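Local coordinates for protein glucose-6-phosphate isomerase (Plasmodium falciparum, PDB 3QKI) that probably catalyses the reversible isomerisation of alpha-D-glucose 6-phosphate to beta-D-fructose 6-phosphate, the second step of glycolysis, at residues 27-32 and 368-373; 190-195 and 326-331; 196-201 and 208-213; 403-406 and 410-413. One frame throughout, in Å; residues are numbered along the deposited sequence.

Contact 1. Residues 27-32 and 368-373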
loop_
_atom_site.group_PDB
_atom_site.type_symbol
_atom_site.label_atom_id
_atom_site.label_comp_id
_atom_site.label_asym_id
_atom_site.label_seq_id
_atom_site.Cartn_x
_atom_site.Cartn_y
_atom_site.Cartn_z
ATOM N N LYS A 27 32.222 -10.863 -17.721
ATOM C CA LYS A 27 32.047 -11.930 -18.712
ATOM C C LYS A 27 30.689 -12.592 -18.574
ATOM O O LYS A 27 29.972 -12.694 -19.572
ATOM C CB LYS A 27 33.187 -12.967 -18.626
ATOM C CG LYS A 27 33.099 -14.066 -19.681
ATOM C CD LYS A 27 33.912 -15.292 -19.311
ATOM C CE LYS A 27 34.070 -16.236 -20.473
ATOM N NZ LYS A 27 33.389 -17.535 -20.220
ATOM N N SER A 28 30.334 -13.026 -17.345
ATOM C CA SER A 28 29.058 -13.674 -17.041
ATOM C C SER A 28 27.839 -12.762 -17.261
ATOM O O SER A 28 26.779 -13.284 -17.611
ATOM C CB SER A 28 29.070 -14.269 -15.641
ATOM O OG SER A 28 29.366 -13.239 -14.719
ATOM N N TYR A 29 27.985 -11.413 -17.117
ATOM C CA TYR A 29 26.893 -10.479 -17.379
ATOM C C TYR A 29 26.638 -10.420 -18.904
ATOM O O TYR A 29 25.485 -10.462 -19.362
ATOM C CB TYR A 29 27.225 -9.066 -16.833
ATOM C CG TYR A 29 26.073 -8.081 -16.915
ATOM C CD1 TYR A 29 25.775 -7.419 -18.105
ATOM C CD2 TYR A 29 25.322 -7.756 -15.783
ATOM C CE1 TYR A 29 24.729 -6.507 -18.185
ATOM C CE2 TYR A 29 24.249 -6.865 -15.860
ATOM C CZ TYR A 29 23.951 -6.248 -17.070
ATOM O OH TYR A 29 22.932 -5.328 -17.192
ATOM N N LYS A 30 27.723 -10.285 -19.684
ATOM C CA LYS A 30 27.657 -10.235 -21.141
ATOM C C LYS A 30 27.026 -11.550 -21.682
ATOM O O LYS A 30 26.211 -11.489 -22.598
ATOM C CB LYS A 30 29.048 -9.973 -21.738
ATOM C CG LYS A 30 29.482 -8.514 -21.637
ATOM C CD LYS A 30 30.960 -8.367 -21.899
ATOM C CE LYS A 30 31.383 -6.916 -21.936
ATOM N NZ LYS A 30 32.868 -6.765 -21.960
ATOM N N GLU A 31 27.307 -12.693 -21.025
ATOM C CA GLU A 31 26.741 -13.987 -21.394
ATOM C C GLU A 31 25.239 -14.036 -21.066
ATOM O O GLU A 31 24.464 -14.527 -21.880
ATOM C CB GLU A 31 27.503 -15.149 -20.728
ATOM C CG GLU A 31 28.917 -15.297 -21.268
ATOM C CD GLU A 31 29.809 -16.323 -20.598
ATOM O OE1 GLU A 31 29.595 -16.627 -19.402
ATOM O OE2 GLU A 31 30.740 -16.815 -21.276
ATOM N N LEU A 32 24.828 -13.479 -19.903
ATOM C CA LEU A 32 23.420 -13.397 -19.498
ATOM C C LEU A 32 22.612 -12.527 -20.480
ATOM O O LEU A 32 21.473 -12.868 -20.758
ATOM C CB LEU A 32 23.285 -12.905 -18.046
ATOM C CG LEU A 32 23.565 -13.954 -16.983
ATOM C CD1 LEU A 32 23.928 -13.319 -15.660
ATOM C CD2 LEU A 32 22.421 -14.920 -16.844
ATOM N N SER A 368 15.009 -7.684 -13.621
ATOM C CA SER A 368 15.212 -6.240 -13.770
ATOM C C SER A 368 16.233 -5.911 -14.871
ATOM O O SER A 368 15.966 -5.057 -15.718
ATOM C CB SER A 368 15.643 -5.625 -12.439
ATOM O OG SER A 368 16.034 -4.262 -12.593
ATOM N N HIS A 369 17.418 -6.563 -14.843
ATOM C CA HIS A 369 18.457 -6.255 -15.817
ATOM C C HIS A 369 18.242 -6.750 -17.232
ATOM O O HIS A 369 18.490 -6.002 -18.171
ATOM C CB HIS A 369 19.857 -6.631 -15.297
ATOM C CG HIS A 369 20.422 -5.590 -14.384
ATOM N ND1 HIS A 369 21.590 -4.917 -14.698
ATOM C CD2 HIS A 369 19.929 -5.094 -13.221
ATOM C CE1 HIS A 369 21.772 -4.040 -13.726
ATOM N NE2 HIS A 369 20.798 -4.106 -12.818
ATOM N N PHE A 370 17.807 -7.997 -17.388
ATOM C CA PHE A 370 17.674 -8.643 -18.692
ATOM C C PHE A 370 16.289 -8.583 -19.346
ATOM O O PHE A 370 16.185 -8.699 -20.567
ATOM C CB PHE A 370 18.283 -10.050 -18.642
ATOM C CG PHE A 370 19.676 -9.986 -18.071
ATOM C CD1 PHE A 370 20.698 -9.340 -18.761
ATOM C CD2 PHE A 370 19.943 -10.454 -16.790
ATOM C CE1 PHE A 370 21.960 -9.195 -18.191
ATOM C CE2 PHE A 370 21.211 -10.320 -16.230
ATOM C CZ PHE A 370 22.204 -9.673 -16.926
ATOM N N PHE A 371 15.256 -8.315 -18.565
ATOM C CA PHE A 371 13.892 -8.206 -19.098
ATOM C C PHE A 371 13.347 -6.804 -18.922
ATOM O O PHE A 371 12.263 -6.497 -19.426
ATOM C CB PHE A 371 12.981 -9.236 -18.423
ATOM C CG PHE A 371 13.144 -10.623 -18.975
ATOM C CD1 PHE A 371 14.201 -11.434 -18.569
ATOM C CD2 PHE A 371 12.236 -11.130 -19.897
ATOM C CE1 PHE A 371 14.362 -12.717 -19.096
ATOM C CE2 PHE A 371 12.385 -12.425 -20.405
ATOM C CZ PHE A 371 13.458 -13.202 -20.016
ATOM N N ASP A 372 14.087 -5.959 -18.182
ATOM C CA ASP A 372 13.722 -4.580 -17.884
ATOM C C ASP A 372 12.406 -4.477 -17.100
ATOM O O ASP A 372 11.609 -3.543 -17.303
ATOM C CB ASP A 372 13.776 -3.701 -19.153
ATOM C CG ASP A 372 14.265 -2.292 -18.903
ATOM O OD1 ASP A 372 13.631 -1.357 -19.407
ATOM O OD2 ASP A 372 15.311 -2.131 -18.224
ATOM N N TYR A 373 12.162 -5.471 -16.224
ATOM C CA TYR A 373 10.997 -5.519 -15.327
ATOM C C TYR A 373 11.363 -4.759 -14.050
ATOM O O TYR A 373 12.016 -5.292 -13.146
ATOM C CB TYR A 373 10.585 -6.968 -15.030
ATOM C CG TYR A 373 10.092 -7.747 -16.237
ATOM C CD1 TYR A 373 9.568 -7.092 -17.352
ATOM C CD2 TYR A 373 10.131 -9.137 -16.257
ATOM C CE1 TYR A 373 9.109 -7.802 -18.458
ATOM C CE2 TYR A 373 9.662 -9.857 -17.353
ATOM C CZ TYR A 373 9.166 -9.183 -18.457
ATOM O OH TYR A 373 8.723 -9.876 -19.559
#

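Contact 2. Residues 190-195 and 326-331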
loop_
_atom_site.group_PDB
_atom_site.type_symbol
_atom_site.label_atom_id
_atom_site.label_comp_id
_atom_site.label_asym_id
_atom_site.label_seq_id
_atom_site.Cartn_x
_atom_site.Cartn_y
_atom_site.Cartn_z
ATOM N N TYR A 190 -2.916 -12.364 15.926
ATOM C CA TYR A 190 -3.971 -13.379 15.921
ATOM C C TYR A 190 -3.438 -14.741 16.234
ATOM O O TYR A 190 -4.153 -15.529 16.834
ATOM C CB TYR A 190 -4.825 -13.343 14.642
ATOM C CG TYR A 190 -5.793 -12.184 14.690
ATOM C CD1 TYR A 190 -6.896 -12.206 15.546
ATOM C CD2 TYR A 190 -5.548 -11.015 13.974
ATOM C CE1 TYR A 190 -7.785 -11.136 15.611
ATOM C CE2 TYR A 190 -6.424 -9.923 14.050
ATOM C CZ TYR A 190 -7.550 -9.997 14.860
ATOM O OH TYR A 190 -8.396 -8.907 14.972
ATOM N N TYR A 191 -2.152 -15.018 15.899
ATOM C CA TYR A 191 -1.565 -16.310 16.273
ATOM C C TYR A 191 -1.469 -16.343 17.808
ATOM O O TYR A 191 -1.871 -17.311 18.446
ATOM C CB TYR A 191 -0.196 -16.501 15.622
ATOM C CG TYR A 191 0.453 -17.812 15.998
ATOM C CD1 TYR A 191 1.371 -17.882 17.039
ATOM C CD2 TYR A 191 0.120 -18.991 15.339
ATOM C CE1 TYR A 191 1.954 -19.092 17.413
ATOM C CE2 TYR A 191 0.684 -20.216 15.715
ATOM C CZ TYR A 191 1.597 -20.259 16.757
ATOM O OH TYR A 191 2.175 -21.442 17.127
ATOM N N TYR A 192 -1.007 -15.233 18.396
ATOM C CA TYR A 192 -0.906 -15.086 19.821
ATOM C C TYR A 192 -2.309 -15.152 20.498
ATOM O O TYR A 192 -2.495 -15.950 21.418
ATOM C CB TYR A 192 -0.164 -13.783 20.115
ATOM C CG TYR A 192 -0.265 -13.303 21.542
ATOM C CD1 TYR A 192 0.437 -13.945 22.572
ATOM C CD2 TYR A 192 -1.034 -12.191 21.867
ATOM C CE1 TYR A 192 0.371 -13.480 23.885
ATOM C CE2 TYR A 192 -1.119 -11.732 23.171
ATOM C CZ TYR A 192 -0.412 -12.375 24.178
ATOM O OH TYR A 192 -0.509 -11.888 25.456
ATOM N N TYR A 193 -3.305 -14.389 20.010
ATOM C CA TYR A 193 -4.648 -14.430 20.632
ATOM C C TYR A 193 -5.333 -15.782 20.523
ATOM O O TYR A 193 -5.949 -16.230 21.483
ATOM C CB TYR A 193 -5.624 -13.424 20.027
ATOM C CG TYR A 193 -5.204 -11.980 19.950
ATOM C CD1 TYR A 193 -4.460 -11.389 20.972
ATOM C CD2 TYR A 193 -5.672 -11.157 18.924
ATOM C CE1 TYR A 193 -4.070 -10.051 20.897
ATOM C CE2 TYR A 193 -5.345 -9.811 18.874
ATOM C CZ TYR A 193 -4.535 -9.261 19.850
ATOM O OH TYR A 193 -4.233 -7.913 19.770
ATOM N N ASN A 194 -5.277 -16.392 19.334
ATOM C CA ASN A 194 -6.007 -17.616 19.011
ATOM C C ASN A 194 -5.338 -18.888 19.516
ATOM O O ASN A 194 -6.015 -19.712 20.139
ATOM C CB ASN A 194 -6.302 -17.707 17.497
ATOM C CG ASN A 194 -7.119 -16.544 16.983
ATOM O OD1 ASN A 194 -7.679 -15.758 17.754
ATOM N ND2 ASN A 194 -7.210 -16.409 15.670
ATOM N N MET A 195 -4.045 -19.067 19.190
ATOM C CA MET A 195 -3.269 -20.258 19.550
ATOM C C MET A 195 -2.778 -20.234 20.987
ATOM O O MET A 195 -2.739 -21.272 21.628
ATOM C CB MET A 195 -2.113 -20.474 18.545
ATOM C CG MET A 195 -2.481 -21.367 17.372
ATOM S SD MET A 195 -4.020 -20.958 16.497
ATOM C CE MET A 195 -3.501 -19.739 15.444
ATOM N N ILE A 326 6.463 -6.913 24.831
ATOM C CA ILE A 326 5.380 -6.423 25.708
ATOM C C ILE A 326 4.049 -7.025 25.200
ATOM O O ILE A 326 3.299 -7.619 25.973
ATOM C CB ILE A 326 5.327 -4.878 25.804
ATOM C CG1 ILE A 326 6.533 -4.333 26.619
ATOM C CG2 ILE A 326 3.967 -4.396 26.413
ATOM C CD1 ILE A 326 6.825 -2.848 26.425
ATOM N N ALA A 327 3.799 -6.917 23.888
ATOM C CA ALA A 327 2.562 -7.414 23.278
ATOM C C ALA A 327 2.402 -8.922 23.356
ATOM O O ALA A 327 1.293 -9.410 23.615
ATOM C CB ALA A 327 2.484 -6.957 21.821
ATOM N N PHE A 328 3.500 -9.679 23.117
ATOM C CA PHE A 328 3.401 -11.124 22.983
ATOM C C PHE A 328 4.170 -11.987 23.986
ATOM O O PHE A 328 3.974 -13.203 23.991
ATOM C CB PHE A 328 3.819 -11.534 21.568
ATOM C CG PHE A 328 3.134 -10.781 20.451
ATOM C CD1 PHE A 328 1.754 -10.583 20.465
ATOM C CD2 PHE A 328 3.860 -10.306 19.366
ATOM C CE1 PHE A 328 1.123 -9.906 19.427
ATOM C CE2 PHE A 328 3.220 -9.658 18.306
ATOM C CZ PHE A 328 1.858 -9.470 18.337
ATOM N N GLY A 329 5.049 -11.369 24.762
ATOM C CA GLY A 329 5.914 -12.080 25.706
ATOM C C GLY A 329 7.265 -12.351 25.063
ATOM O O GLY A 329 7.344 -12.638 23.862
ATOM N N TYR A 330 8.345 -12.224 25.842
ATOM C CA TYR A 330 9.708 -12.455 25.373
ATOM C C TYR A 330 9.936 -13.841 24.764
ATOM O O TYR A 330 10.674 -13.941 23.773
ATOM C CB TYR A 330 10.735 -12.184 26.484
ATOM C CG TYR A 330 12.153 -12.259 25.973
ATOM C CD1 TYR A 330 12.691 -11.234 25.198
ATOM C CD2 TYR A 330 12.926 -13.400 26.172
ATOM C CE1 TYR A 330 13.977 -11.330 24.667
ATOM C CE2 TYR A 330 14.219 -13.494 25.666
ATOM C CZ TYR A 330 14.739 -12.458 24.914
ATOM O OH TYR A 330 16.001 -12.560 24.384
ATOM N N LYS A 331 9.350 -14.915 25.369
ATOM C CA LYS A 331 9.519 -16.292 24.872
ATOM C C LYS A 331 9.126 -16.379 23.392
ATOM O O LYS A 331 9.828 -17.015 22.618
ATOM C CB LYS A 331 8.672 -17.304 25.665
ATOM C CG LYS A 331 9.319 -17.808 26.937
ATOM C CD LYS A 331 8.593 -19.037 27.504
ATOM C CE LYS A 331 8.914 -20.332 26.781
ATOM N NZ LYS A 331 8.303 -21.505 27.467
#

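Contact 3. Residues 196-201 and 208-213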
loop_
_atom_site.group_PDB
_atom_site.type_symbol
_atom_site.label_atom_id
_atom_site.label_comp_id
_atom_site.label_asym_id
_atom_site.label_seq_id
_atom_site.Cartn_x
_atom_site.Cartn_y
_atom_site.Cartn_z
ATOM N N GLU A 196 -2.376 -19.068 21.484
ATOM C CA GLU A 196 -1.876 -18.958 22.843
ATOM C C GLU A 196 -2.974 -18.593 23.866
ATOM O O GLU A 196 -3.288 -19.410 24.717
ATOM C CB GLU A 196 -0.675 -18.004 22.929
ATOM C CG GLU A 196 -0.109 -17.887 24.335
ATOM C CD GLU A 196 1.262 -17.256 24.472
ATOM O OE1 GLU A 196 2.047 -17.252 23.492
ATOM O OE2 GLU A 196 1.559 -16.783 25.590
ATOM N N LEU A 197 -3.563 -17.407 23.785
ATOM C CA LEU A 197 -4.568 -17.001 24.771
ATOM C C LEU A 197 -5.857 -17.834 24.753
ATOM O O LEU A 197 -6.366 -18.162 25.824
ATOM C CB LEU A 197 -4.891 -15.503 24.695
ATOM C CG LEU A 197 -3.713 -14.545 24.758
ATOM C CD1 LEU A 197 -4.207 -13.131 24.781
ATOM C CD2 LEU A 197 -2.822 -14.804 25.982
ATOM N N ASN A 198 -6.355 -18.194 23.556
ATOM C CA ASN A 198 -7.581 -18.969 23.406
ATOM C C ASN A 198 -7.324 -20.448 23.205
ATOM O O ASN A 198 -8.274 -21.223 23.167
ATOM C CB ASN A 198 -8.513 -18.356 22.334
ATOM C CG ASN A 198 -9.146 -17.071 22.806
ATOM O OD1 ASN A 198 -10.149 -17.089 23.494
ATOM N ND2 ASN A 198 -8.581 -15.908 22.441
ATOM N N LYS A 199 -6.045 -20.856 23.143
ATOM C CA LYS A 199 -5.630 -22.260 23.041
ATOM C C LYS A 199 -6.325 -23.043 21.911
ATOM O O LYS A 199 -6.620 -24.225 22.084
ATOM C CB LYS A 199 -5.763 -22.977 24.406
ATOM C CG LYS A 199 -5.054 -22.264 25.567
ATOM C CD LYS A 199 -5.080 -23.064 26.863
ATOM C CE LYS A 199 -6.360 -22.941 27.658
ATOM N NZ LYS A 199 -6.361 -23.841 28.842
ATOM N N ASN A 200 -6.559 -22.397 20.749
ATOM C CA ASN A 200 -7.181 -23.058 19.601
ATOM C C ASN A 200 -6.256 -24.151 19.100
ATOM O O ASN A 200 -5.041 -23.961 19.083
ATOM C CB ASN A 200 -7.484 -22.073 18.461
ATOM C CG ASN A 200 -8.494 -20.977 18.742
ATOM O OD1 ASN A 200 -8.623 -20.009 17.965
ATOM N ND2 ASN A 200 -9.216 -21.053 19.850
ATOM N N GLU A 201 -6.827 -25.282 18.696
ATOM C CA GLU A 201 -6.088 -26.433 18.178
ATOM C C GLU A 201 -6.437 -26.687 16.711
ATOM O O GLU A 201 -7.586 -26.463 16.307
ATOM C CB GLU A 201 -6.373 -27.650 19.035
ATOM C CG GLU A 201 -5.651 -27.581 20.366
ATOM C CD GLU A 201 -5.982 -28.729 21.294
ATOM O OE1 GLU A 201 -7.016 -28.638 21.994
ATOM O OE2 GLU A 201 -5.226 -29.728 21.303
ATOM N N PHE A 208 -15.410 -18.984 16.936
ATOM C CA PHE A 208 -16.137 -17.722 17.117
ATOM C C PHE A 208 -16.319 -17.263 18.557
ATOM O O PHE A 208 -16.594 -16.089 18.777
ATOM C CB PHE A 208 -17.488 -17.752 16.374
ATOM C CG PHE A 208 -17.364 -17.887 14.882
ATOM C CD1 PHE A 208 -16.978 -16.806 14.105
ATOM C CD2 PHE A 208 -17.659 -19.088 14.250
ATOM C CE1 PHE A 208 -16.868 -16.926 12.725
ATOM C CE2 PHE A 208 -17.563 -19.201 12.863
ATOM C CZ PHE A 208 -17.161 -18.119 12.111
ATOM N N ASN A 209 -16.155 -18.170 19.530
ATOM C CA ASN A 209 -16.277 -17.814 20.936
ATOM C C ASN A 209 -14.951 -17.344 21.555
ATOM O O ASN A 209 -14.894 -17.126 22.771
ATOM C CB ASN A 209 -16.901 -18.956 21.745
ATOM C CG ASN A 209 -18.395 -19.093 21.550
ATOM O OD1 ASN A 209 -19.119 -18.128 21.207
ATOM N ND2 ASN A 209 -18.887 -20.307 21.780
ATOM N N ASN A 210 -13.894 -17.179 20.736
ATOM C CA ASN A 210 -12.598 -16.666 21.197
ATOM C C ASN A 210 -12.791 -15.333 21.880
ATOM O O ASN A 210 -13.583 -14.495 21.413
ATOM C CB ASN A 210 -11.612 -16.500 20.038
ATOM C CG ASN A 210 -10.897 -17.764 19.628
ATOM O OD1 ASN A 210 -11.116 -18.854 20.152
ATOM N ND2 ASN A 210 -9.996 -17.636 18.676
ATOM N N ASN A 211 -12.106 -15.155 23.003
ATOM C CA ASN A 211 -12.183 -13.939 23.800
ATOM C C ASN A 211 -10.983 -13.037 23.488
ATOM O O ASN A 211 -9.841 -13.505 23.496
ATOM C CB ASN A 211 -12.229 -14.302 25.290
ATOM C CG ASN A 211 -12.700 -13.149 26.135
ATOM O OD1 ASN A 211 -11.996 -12.150 26.322
ATOM N ND2 ASN A 211 -13.918 -13.242 26.633
ATOM N N TYR A 212 -11.256 -11.750 23.218
ATOM C CA TYR A 212 -10.240 -10.750 22.889
ATOM C C TYR A 212 -10.159 -9.620 23.933
ATOM O O TYR A 212 -9.379 -8.691 23.773
ATOM C CB TYR A 212 -10.411 -10.236 21.428
ATOM C CG TYR A 212 -10.284 -11.354 20.400
ATOM C CD1 TYR A 212 -9.034 -11.821 19.992
ATOM C CD2 TYR A 212 -11.415 -11.979 19.873
ATOM C CE1 TYR A 212 -8.914 -12.869 19.079
ATOM C CE2 TYR A 212 -11.304 -13.040 18.971
ATOM C CZ TYR A 212 -10.050 -13.492 18.589
ATOM O OH TYR A 212 -9.919 -14.530 17.698
ATOM N N ASP A 213 -10.952 -9.715 25.001
ATOM C CA ASP A 213 -10.983 -8.734 26.082
ATOM C C ASP A 213 -10.537 -9.457 27.344
ATOM O O ASP A 213 -11.334 -9.856 28.185
ATOM C CB ASP A 213 -12.385 -8.081 26.221
ATOM C CG ASP A 213 -12.517 -7.030 27.311
ATOM O OD1 ASP A 213 -11.472 -6.456 27.719
ATOM O OD2 ASP A 213 -13.671 -6.752 27.733
#

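Contact 4. Residues 403-406 and 410-413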
loop_
_atom_site.group_PDB
_atom_site.type_symbol
_atom_site.label_atom_id
_atom_site.label_comp_id
_atom_site.label_asym_id
_atom_site.label_seq_id
_atom_site.Cartn_x
_atom_site.Cartn_y
_atom_site.Cartn_z
ATOM N N SER A 403 22.123 5.284 -7.245
ATOM C CA SER A 403 22.595 5.531 -8.604
ATOM C C SER A 403 24.111 5.721 -8.663
ATOM O O SER A 403 24.623 6.317 -9.613
ATOM C CB SER A 403 21.845 6.706 -9.239
ATOM O OG SER A 403 21.889 7.852 -8.405
ATOM N N VAL A 404 24.824 5.204 -7.643
ATOM C CA VAL A 404 26.287 5.312 -7.517
ATOM C C VAL A 404 26.772 3.983 -7.027
ATOM O O VAL A 404 26.235 3.460 -6.037
ATOM C CB VAL A 404 26.759 6.442 -6.579
ATOM C CG1 VAL A 404 28.277 6.584 -6.637
ATOM C CG2 VAL A 404 26.068 7.779 -6.886
ATOM N N ASP A 405 27.758 3.409 -7.735
ATOM C CA ASP A 405 28.279 2.105 -7.384
ATOM C C ASP A 405 29.299 2.102 -6.213
ATOM O O ASP A 405 29.659 3.166 -5.700
ATOM C CB ASP A 405 28.752 1.340 -8.634
ATOM C CG ASP A 405 30.053 1.777 -9.270
ATOM O OD1 ASP A 405 30.754 2.627 -8.675
ATOM O OD2 ASP A 405 30.392 1.242 -10.353
ATOM N N ARG A 406 29.745 0.914 -5.803
ATOM C CA ARG A 406 30.705 0.737 -4.709
ATOM C C ARG A 406 32.116 1.274 -5.034
ATOM O O ARG A 406 32.954 1.343 -4.153
ATOM C CB ARG A 406 30.716 -0.716 -4.178
ATOM C CG ARG A 406 29.410 -1.094 -3.450
ATOM C CD ARG A 406 29.395 -2.520 -2.910
ATOM N NE ARG A 406 30.359 -2.679 -1.811
ATOM C CZ ARG A 406 30.090 -2.491 -0.517
ATOM N NH1 ARG A 406 28.850 -2.180 -0.118
ATOM N NH2 ARG A 406 31.049 -2.634 0.390
ATOM N N PRO A 410 29.045 7.163 -10.804
ATOM C CA PRO A 410 27.606 7.285 -11.099
ATOM C C PRO A 410 27.258 6.206 -12.115
ATOM O O PRO A 410 28.064 5.913 -13.004
ATOM C CB PRO A 410 27.482 8.694 -11.681
ATOM C CG PRO A 410 28.689 9.407 -11.194
ATOM C CD PRO A 410 29.768 8.380 -11.237
ATOM N N ILE A 411 26.135 5.507 -11.897
ATOM C CA ILE A 411 25.759 4.402 -12.770
ATOM C C ILE A 411 24.447 4.660 -13.463
ATOM O O ILE A 411 23.676 5.509 -13.015
ATOM C CB ILE A 411 25.894 2.997 -12.111
ATOM C CG1 ILE A 411 25.163 2.891 -10.759
ATOM C CG2 ILE A 411 27.365 2.579 -11.958
ATOM C CD1 ILE A 411 23.771 2.479 -10.867
ATOM N N HIS A 412 24.222 3.990 -14.590
ATOM C CA HIS A 412 23.019 4.213 -15.395
ATOM C C HIS A 412 22.149 2.969 -15.531
ATOM O O HIS A 412 21.042 3.064 -16.066
ATOM C CB HIS A 412 23.390 4.836 -16.758
ATOM C CG HIS A 412 24.197 6.084 -16.583
ATOM N ND1 HIS A 412 23.585 7.314 -16.310
ATOM C CD2 HIS A 412 25.545 6.236 -16.505
ATOM C CE1 HIS A 412 24.581 8.175 -16.132
ATOM N NE2 HIS A 412 25.781 7.571 -16.230
ATOM N N TYR A 413 22.636 1.819 -15.042
ATOM C CA TYR A 413 21.870 0.584 -15.115
ATOM C C TYR A 413 20.790 0.565 -14.016
ATOM O O TYR A 413 20.778 1.422 -13.116
ATOM C CB TYR A 413 22.771 -0.668 -15.061
ATOM C CG TYR A 413 23.731 -0.722 -13.889
ATOM C CD1 TYR A 413 23.304 -1.133 -12.627
ATOM C CD2 TYR A 413 25.087 -0.442 -14.060
ATOM C CE1 TYR A 413 24.191 -1.221 -11.553
ATOM C CE2 TYR A 413 25.990 -0.564 -13.001
ATOM C CZ TYR A 413 25.531 -0.913 -11.741
ATOM O OH TYR A 413 26.414 -1.043 -10.702
HETATM O O HOH W 1 29.174 -1.290 -11.040
#

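Contact 1. Residues 27-32 and 368-373
The Tyr29 ring carries Phe370 CZ over one face, 3.6 Å from Tyr29 CE2, and meets His369 ND1 at its edge, near its plane. This is an aromatic cluster joining helix 27-39 to the C-terminal part of helix 356-371. The Tyr29-Phe370 pair is edge-to-face: the rim of Phe370 points at the tyrosine face with centroids 4.9 Å apart and planes inclined by 55°. Phe370 is itself covered on both faces, by Leu32 CB in a CH-pi contact on one and by the CB of its own neighbour His369 on the other. Tyr29 and His369 meet rim to rim with nearly perpendicular planes (87°). With CG anti to the backbone N (chi1 -173°), Tyr29 extends its ring across to the second helix. The imidazole has a second anchor, since His369 NE2 bonds to the backbone O of Asn414, while Leu32 also packs on helix 75-87. The cluster's polar link is the hydrogen bond between Tyr29 OH and His369 ND1, 2.9 Å long and in the imidazole plane.

Contact 2. Residues 190-195 and 326-331
Tyr192 lays one face of its ring over the end of helix 318-328, where Phe328 supplies both backbone and side chain to the contact. Phe328 CA sits 4.1 Å from the centroid of the Tyr192 ring and only 17° off the ring normal, which places this CH-pi contact over the face, displaced somewhat toward the rim. The phenylalanine ring comes in differently: Phe328 CD1 reaches Tyr192 CD2 at 3.5 Å, and the two planes are inclined by 57° with centroids 5.2 Å apart, a slanted meeting that fits neither ring-pair class. Tyr192 holds CG anti to its own N (chi1 166°), a setting that carries the ring from helix 179-197 toward the end of helix 318-328. Ala327 O also approaches the phenol, 3.4 Å from Tyr192 CE2, but the cross-contact contains no hydrogen bond. The hydroxyl is held from outside instead, bonded to the backbone O of Asn216 and to Arg154, whose guanidinium also binds Ile326 O. All three touching residues are buried. Directly after Phe328, Gly329 leaves helical geometry with positive phi and occupies the N-cap position of helix 330-349. The contact thus packs helix 179-197 against the junction of helices 318-328 and 330-349, while Ile326, two residues before Phe328, rests on helix 135-154 and on strand 243-248.

Contact 3. Residues 196-201 and 208-213
Asn198 and Asn200 each meet the 208-213 loop through a pair of hydrogen bonds, and Asn210 lies at the centre of the tight part. The amides of Asn200 and Asn210 approach from opposite directions, nearly coplanar at 22°, and bond reciprocally: Asn210 ND2 donates to Asn200 OD1 at 2.8 Å, and Asn200 ND2 returns a bond to Asn210 OD1 at 2.9 Å. Both donors lie in the acceptor's carbonyl plane on a lone pair, so the two bonds fix the rotation of both amides. Asn198 instead grips backbone. Its OD1 accepts from Asn211 N at 2.8 Å, with the donor tilted 34° from the carbonyl plane, while Asn198 ND2 gives a nearly straight bond of 2.9 Å to Asn211 O. The Asn198 amide is also stacked on that of Asn210, with planes 16° apart, and Asn198 ND2 has a further partner in Tyr193 O. The solvent side is looser. Exposed Asn211 touches Asn198 OD1 with its CB at 3.9 Å, whereas its own OD1 turns to Asp213 N and closes an Asx turn within the loop. The asparagine network ties the C-terminal end of helix 179-197 to the loop leading to strand 219-223, an outermost strand of the parallel five-stranded sheet; alongside it, Tyr212 packs on Gln236 of the second subunit.

Contact 4. Residues 403-406 and 410-413
Ser403 supplies the backbone bond of this contact: its O accepts from Ile411 N at 2.9 Å, almost straight at 173°, although the donor stands 43° above the carbonyl plane. Pro410 CA adds a CA-H...O contact to the same Ser403 O at 3.5 Å. Ile411 CG1 and CD1 pack on the Ser403 backbone, with Ile411 CG1 3.7 Å from Ser403 C. The hydroxyl of Ser403 points to another partner, Gln437 O of the second subunit. At Val404 the two backbones have their shortest CA separation, 4.3 Å between Val404 CA and Pro410 CA, and form a single beta bridge. This makes a short loop that folds back on itself between helix 388-400 and strand 418-420, with Val404 and Pro410 packing on His504 and Thr503 of the second subunit. Asp405 follows; with CG between its backbone N and carbonyl carbon (chi1 75°), its CB and carboxylate lie against Ile411 CG2, which is 3.7 Å from Asp405 OD2. Asp405 OD1 accepts from the backbone N of Asn407 and Gln409 in the intervening turn. A water donates to Asp405 OD2 at 2.9 Å and to Tyr413 OH at 2.8 Å, bridging the segments; Tyr413 OH is also bonded to Leu544 O.

Overall arrangement
The four contacts form two pairs on opposite sides of the chain's centre. Contacts 1 and 4 lie 16 Å apart between centres and meet directly, His369 CE1 reaching Tyr413 CD1 at 3.5 Å. Contacts 2 and 3, 11 Å apart between centres, share helix 179-197; Asn194 joins them, its OD1 2.6 Å from Tyr212 OH and its O 2.8 Å from Asn200 N. Between the pairs, the centres of contacts 1 and 2 are 45 Å apart and those of 3 and 4 are 52 Å apart. Contacts 2, 3 and 4 reach the second subunit, whereas contact 1 does not. All four lie away from the fructose 6-phosphate site, which includes Ser249, Glu398 and Lys558.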